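Local coordinates for putative uncharacterized protein (Xanthomonas oryzae pv. oryzae, PDB 4KL0), which is a calcium-binding bacterial effector of unestablished function that probably hydrolyses N-glycosidic bonds, as nucleoside hydrolases of its family do, at residues F334-M339 with P346-G351. Sequence-based numbering, arbitrary orientation.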
loop_
_atom_site.group_PDB
_atom_site.type_symbol
_atom_site.label_atom_id
_atom_site.label_comp_id
_atom_site.label_asym_id
_atom_site.label_seq_id
_atom_site.Cartn_x
_atom_site.Cartn_y
_atom_site.Cartn_z
ATOM N N PHE A 334 -5.352 -1.185 15.898
ATOM C CA PHE A 334 -5.199 0.267 15.915
ATOM C C PHE A 334 -6.242 0.998 16.747
ATOM O O PHE A 334 -7.376 0.556 16.928
ATOM C CB PHE A 334 -5.273 0.866 14.505
ATOM C CG PHE A 334 -4.387 0.208 13.500
ATOM C CD1 PHE A 334 -3.019 0.365 13.534
ATOM C CD2 PHE A 334 -4.951 -0.517 12.430
ATOM C CE1 PHE A 334 -2.225 -0.264 12.585
ATOM C CE2 PHE A 334 -4.157 -1.085 11.448
ATOM C CZ PHE A 334 -2.809 -0.988 11.533
ATOM N N GLN A 335 -5.839 2.167 17.230
ATOM C CA GLN A 335 -6.754 3.075 17.886
ATOM C C GLN A 335 -6.503 4.461 17.278
ATOM O O GLN A 335 -5.765 5.268 17.866
ATOM C CB GLN A 335 -6.418 3.088 19.368
ATOM C CG GLN A 335 -7.333 3.855 20.250
ATOM C CD GLN A 335 -6.820 3.836 21.708
ATOM O OE1 GLN A 335 -6.525 2.758 22.262
ATOM N NE2 GLN A 335 -6.672 5.038 22.314
ATOM N N PRO A 336 -7.073 4.728 16.078
ATOM C CA PRO A 336 -6.845 5.985 15.349
ATOM C C PRO A 336 -7.215 7.191 16.203
ATOM O O PRO A 336 -8.142 7.129 17.018
ATOM C CB PRO A 336 -7.813 5.881 14.159
ATOM C CG PRO A 336 -7.912 4.382 13.918
ATOM C CD PRO A 336 -7.953 3.809 15.333
ATOM N N THR A 337 -6.488 8.287 16.027
ATOM C CA THR A 337 -6.767 9.518 16.784
ATOM C C THR A 337 -7.537 10.530 15.933
ATOM O O THR A 337 -7.134 10.856 14.811
ATOM C CB THR A 337 -5.405 10.125 17.305
ATOM O OG1 THR A 337 -4.764 9.193 18.197
ATOM C CG2 THR A 337 -5.618 11.509 17.986
ATOM N N PRO A 338 -8.681 11.040 16.415
ATOM C CA PRO A 338 -9.347 12.015 15.543
ATOM C C PRO A 338 -8.611 13.340 15.492
ATOM O O PRO A 338 -8.082 13.776 16.535
ATOM C CB PRO A 338 -10.746 12.186 16.153
ATOM C CG PRO A 338 -10.587 11.774 17.568
ATOM C CD PRO A 338 -9.447 10.751 17.640
ATOM N N MET A 339 -8.562 13.941 14.299
ATOM C CA MET A 339 -7.844 15.205 14.054
ATOM C C MET A 339 -8.726 16.357 13.576
ATOM O O MET A 339 -8.284 17.515 13.530
ATOM C CB MET A 339 -6.708 14.997 13.037
ATOM C CG MET A 339 -5.481 14.362 13.609
ATOM S SD MET A 339 -4.670 15.406 14.865
ATOM C CE MET A 339 -4.333 14.092 15.878
ATOM N N PRO A 346 -14.967 13.719 9.345
ATOM C CA PRO A 346 -13.964 13.050 10.162
ATOM C C PRO A 346 -12.647 12.844 9.448
ATOM O O PRO A 346 -12.634 12.449 8.290
ATOM C CB PRO A 346 -14.568 11.662 10.468
ATOM C CG PRO A 346 -15.971 11.763 10.150
ATOM C CD PRO A 346 -16.218 12.936 9.213
ATOM N N VAL A 347 -11.579 13.088 10.185
ATOM C CA VAL A 347 -10.222 12.825 9.729
ATOM C C VAL A 347 -9.421 12.149 10.836
ATOM O O VAL A 347 -9.163 12.727 11.867
ATOM C CB VAL A 347 -9.525 14.127 9.251
ATOM C CG1 VAL A 347 -8.053 13.790 8.832
ATOM C CG2 VAL A 347 -10.289 14.795 8.116
ATOM N N GLU A 348 -9.021 10.895 10.659
ATOM C CA GLU A 348 -8.319 10.208 11.707
ATOM C C GLU A 348 -6.860 9.996 11.396
ATOM O O GLU A 348 -6.491 9.785 10.223
ATOM C CB GLU A 348 -8.963 8.834 11.944
ATOM C CG GLU A 348 -10.370 8.919 12.475
ATOM C CD GLU A 348 -10.939 7.537 12.572
ATOM O OE1 GLU A 348 -10.924 6.838 11.535
ATOM O OE2 GLU A 348 -11.370 7.141 13.669
ATOM N N HIS A 349 -6.030 10.000 12.441
ATOM C CA HIS A 349 -4.610 9.836 12.268
ATOM C C HIS A 349 -4.136 8.524 12.849
ATOM O O HIS A 349 -4.489 8.147 13.997
ATOM C CB HIS A 349 -3.865 11.028 12.915
ATOM C CG HIS A 349 -2.384 10.819 13.029
ATOM N ND1 HIS A 349 -1.731 10.743 14.241
ATOM C CD2 HIS A 349 -1.436 10.633 12.083
ATOM C CE1 HIS A 349 -0.441 10.517 14.038
ATOM N NE2 HIS A 349 -0.231 10.473 12.735
ATOM N N VAL A 350 -3.351 7.773 12.072
ATOM C CA VAL A 350 -2.673 6.606 12.634
ATOM C C VAL A 350 -1.147 6.732 12.540
ATOM O O VAL A 350 -0.563 6.505 11.458
ATOM C CB VAL A 350 -3.101 5.255 11.962
ATOM C CG1 VAL A 350 -2.417 4.034 12.641
ATOM C CG2 VAL A 350 -4.641 5.104 11.974
ATOM N N GLY A 351 -0.515 7.094 13.663
ATOM C CA GLY A 351 0.928 7.129 13.792
ATOM C C GLY A 351 1.453 6.123 14.800
ATOM O O GLY A 351 0.839 5.077 15.019
#
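T337 and H349 form the hydrogen-bonded pair of an antiparallel beta hairpin at one edge of the mixed sheet, where the short strand 337-338 is the outermost. Two backbone bonds define the pair: T337 N donates to H349 O at 2.9 Å, almost straight (173° at the hydrogen), and H349 N returns a 2.8 Å bond to T337 O. P338, which has no N-H, occupies the following non-hydrogen-bonded position opposite E348, and a third backbone bond, M339 N to V347 O at 2.8 Å, follows just past the strand.

Side chains sort onto two faces. On that of T337 and H349, M339 CG lies 3.8 Å from H349 CB, the two side chains running side by side; with CG anti to the backbone N (chi1 169°), the imidazole swings away from segment 334-339. On the E348 face, P336 CB packs 3.9 Å from E348 CB, while the E348 carboxylate runs past the same proline carbon to a salt bridge from OE1 to R222. P336 CG also rests 3.9 Å from V350 CG2. The other branch, V350 CG1, reaches F334 CD1 at 3.8 Å, the two side chains crossing at about a right angle.

F334, just beyond helix 327-333, carries this apolar patch onto L320, L323 and A324 of helix 317-325. Along its other edge, strand 347-350 pairs in parallel with strand 221-224 through backbone bonds of E348 and V350, placing the hairpin at the end of the sheet farthest from strand 93-96.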